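Local coordinates for protein probable endonuclease 4 (Thermotoga maritima, PDB 4HNO) that probably cleaves DNA at apurinic or apyrimidinic sites during base excision repair, using a cluster of three metal ions, at residues E92-E97 / N133-N138. Sequence-based numbering, arbitrary orientation.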
loop_
_atom_site.group_PDB
_atom_site.type_symbol
_atom_site.label_atom_id
_atom_site.label_comp_id
_atom_site.label_asym_id
_atom_site.label_seq_id
_atom_site.Cartn_x
_atom_site.Cartn_y
_atom_site.Cartn_z
ATOM N N GLU A 92 -5.329 2.733 -19.127
ATOM C CA GLU A 92 -4.151 3.209 -19.831
ATOM C C GLU A 92 -3.160 3.876 -18.892
ATOM O O GLU A 92 -1.953 3.718 -19.053
ATOM C CB GLU A 92 -4.528 4.121 -20.994
ATOM C CG GLU A 92 -5.291 3.390 -22.094
ATOM C CD GLU A 92 -4.549 2.188 -22.657
ATOM O OE1 GLU A 92 -3.337 2.313 -22.936
ATOM O OE2 GLU A 92 -5.173 1.099 -22.773
ATOM N N LEU A 93 -3.646 4.623 -17.910
ATOM C CA LEU A 93 -2.729 5.251 -16.977
ATOM C C LEU A 93 -2.076 4.200 -16.077
ATOM O O LEU A 93 -0.902 4.314 -15.751
ATOM C CB LEU A 93 -3.415 6.347 -16.156
ATOM C CG LEU A 93 -2.489 7.121 -15.215
ATOM C CD1 LEU A 93 -1.328 7.755 -15.932
ATOM C CD2 LEU A 93 -3.300 8.153 -14.453
ATOM N N LEU A 94 -2.822 3.163 -15.697
ATOM C CA LEU A 94 -2.218 2.108 -14.886
ATOM C C LEU A 94 -1.130 1.371 -15.668
ATOM O O LEU A 94 -0.093 1.039 -15.094
ATOM C CB LEU A 94 -3.306 1.171 -14.378
ATOM C CG LEU A 94 -2.869 0.183 -13.307
ATOM C CD1 LEU A 94 -2.291 0.845 -12.101
ATOM C CD2 LEU A 94 -4.060 -0.679 -12.893
ATOM N N LYS A 95 -1.335 1.139 -16.964
ATOM C CA LYS A 95 -0.270 0.563 -17.779
ATOM C C LYS A 95 0.971 1.452 -17.741
ATOM O O LYS A 95 2.091 0.961 -17.612
ATOM C CB LYS A 95 -0.694 0.376 -19.236
ATOM C CG LYS A 95 -1.694 -0.710 -19.543
ATOM C CD LYS A 95 -2.167 -0.669 -21.004
ATOM C CE LYS A 95 -3.251 -1.658 -21.287
ATOM N NZ LYS A 95 -3.799 -1.449 -22.647
ATOM N N LYS A 96 0.775 2.762 -17.893
ATOM C CA LYS A 96 1.894 3.690 -17.807
ATOM C C LYS A 96 2.574 3.629 -16.432
ATOM O O LYS A 96 3.790 3.627 -16.350
ATOM C CB LYS A 96 1.419 5.107 -18.144
ATOM C CG LYS A 96 2.401 6.213 -17.806
ATOM C CD LYS A 96 3.801 6.117 -18.390
ATOM C CE LYS A 96 3.868 6.127 -19.897
ATOM N NZ LYS A 96 3.288 7.374 -20.454
ATOM N N GLU A 97 1.784 3.550 -15.357
ATOM C CA GLU A 97 2.405 3.438 -14.040
ATOM C C GLU A 97 3.226 2.161 -13.912
ATOM O O GLU A 97 4.298 2.191 -13.308
ATOM C CB GLU A 97 1.335 3.503 -12.954
ATOM C CG GLU A 97 0.685 4.857 -12.833
ATOM C CD GLU A 97 -0.340 4.894 -11.672
ATOM O OE1 GLU A 97 -0.672 5.993 -11.211
ATOM O OE2 GLU A 97 -0.793 3.792 -11.267
ATOM N N ASN A 133 -6.607 -7.420 -15.996
ATOM C CA ASN A 133 -6.163 -8.285 -17.079
ATOM C C ASN A 133 -5.579 -7.471 -18.228
ATOM O O ASN A 133 -4.549 -7.842 -18.786
ATOM C CB ASN A 133 -7.301 -9.166 -17.575
ATOM C CG ASN A 133 -7.596 -10.331 -16.684
ATOM O OD1 ASN A 133 -6.729 -10.818 -15.959
ATOM N ND2 ASN A 133 -8.828 -10.807 -16.753
ATOM N N GLU A 134 -6.219 -6.370 -18.601
ATOM C CA GLU A 134 -5.683 -5.571 -19.689
ATOM C C GLU A 134 -4.303 -5.029 -19.331
ATOM O O GLU A 134 -3.410 -4.980 -20.179
ATOM C CB GLU A 134 -6.615 -4.418 -20.050
ATOM C CG GLU A 134 -7.859 -4.871 -20.717
ATOM C CD GLU A 134 -7.565 -5.761 -21.911
ATOM O OE1 GLU A 134 -6.810 -5.318 -22.807
ATOM O OE2 GLU A 134 -8.047 -6.918 -21.940
ATOM N N VAL A 135 -4.107 -4.623 -18.086
ATOM C CA VAL A 135 -2.812 -4.100 -17.677
ATOM C C VAL A 135 -1.764 -5.205 -17.602
ATOM O O VAL A 135 -0.682 -5.095 -18.188
ATOM C CB VAL A 135 -2.930 -3.356 -16.347
ATOM C CG1 VAL A 135 -1.578 -2.942 -15.811
ATOM C CG2 VAL A 135 -3.863 -2.147 -16.492
ATOM N N LEU A 136 -2.071 -6.263 -16.858
ATOM C CA LEU A 136 -1.088 -7.320 -16.634
ATOM C C LEU A 136 -0.751 -8.049 -17.927
ATOM O O LEU A 136 0.400 -8.413 -18.146
ATOM C CB LEU A 136 -1.585 -8.276 -15.562
ATOM C CG LEU A 136 -1.662 -7.660 -14.164
ATOM C CD1 LEU A 136 -2.367 -8.630 -13.236
ATOM C CD2 LEU A 136 -0.297 -7.274 -13.624
ATOM N N ASN A 137 -1.746 -8.286 -18.779
ATOM C CA ASN A 137 -1.516 -9.044 -19.989
ATOM C C ASN A 137 -0.802 -8.246 -21.067
ATOM O O ASN A 137 -0.497 -8.798 -22.122
ATOM C CB ASN A 137 -2.826 -9.624 -20.548
ATOM C CG ASN A 137 -3.446 -10.698 -19.656
ATOM O OD1 ASN A 137 -2.781 -11.349 -18.838
ATOM N ND2 ASN A 137 -4.731 -10.927 -19.847
ATOM N N ASN A 138 -0.497 -6.979 -20.804
ATOM C CA ASN A 138 0.225 -6.127 -21.734
ATOM C C ASN A 138 1.477 -5.512 -21.116
ATOM O O ASN A 138 2.043 -4.579 -21.672
ATOM C CB ASN A 138 -0.697 -5.052 -22.309
ATOM C CG ASN A 138 -1.682 -5.632 -23.270
ATOM O OD1 ASN A 138 -1.320 -6.008 -24.385
ATOM N ND2 ASN A 138 -2.919 -5.751 -22.848
#
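Val135 packs into the angle between Leu94 and Lys95, in the tight part of the contact. Its CG2 methyl lies 3.9 Å from CD2 of Leu94, and the two side chains meet at about a right angle. The same methyl is 4.0 Å from CG of Lys95. With CG1 anti to the backbone N (chi1 173°), CG2 is the branch left to face both residues. The backbones are close here, with CA of Lys95 5.3 Å from CA of Val135. Deeper in, Leu94 rests on Leu109 and Ile111 of strand 108-115, and Val135 on Ile144 of strand 143-147.

The solvent side carries exposed Glu92 and Asn138 and is looser. Lys95 runs out extended from CG across the end of helix 121-136. CE of Lys95 closely touches the backbone O of Glu134 (3.5 Å), but beyond this the contact thins to 4.4 Å between CE and CB of Asn138. Glu92 folds round so that its OE2 meets NZ of Lys95 in a salt bridge of 2.9 Å, on the syn side, somewhat out of the carboxylate plane. ND2 of Asn138 gives the Glu134 carbonyl a nearly straight hydrogen bond of 2.8 Å (172°), in the carbonyl plane and on a lone pair. No hydrogen bond or salt bridge crosses between the segments. Van der Waals packing of Val135 with Leu94 and the aliphatic chain of Lys95 joins them, with CE also against a backbone carbonyl.

The contact pairs neighbouring outer helices, 84-104 and 121-136, which pack over parallel strands. Such a layer of helices is typical of the xylose isomerase-like TIM barrel.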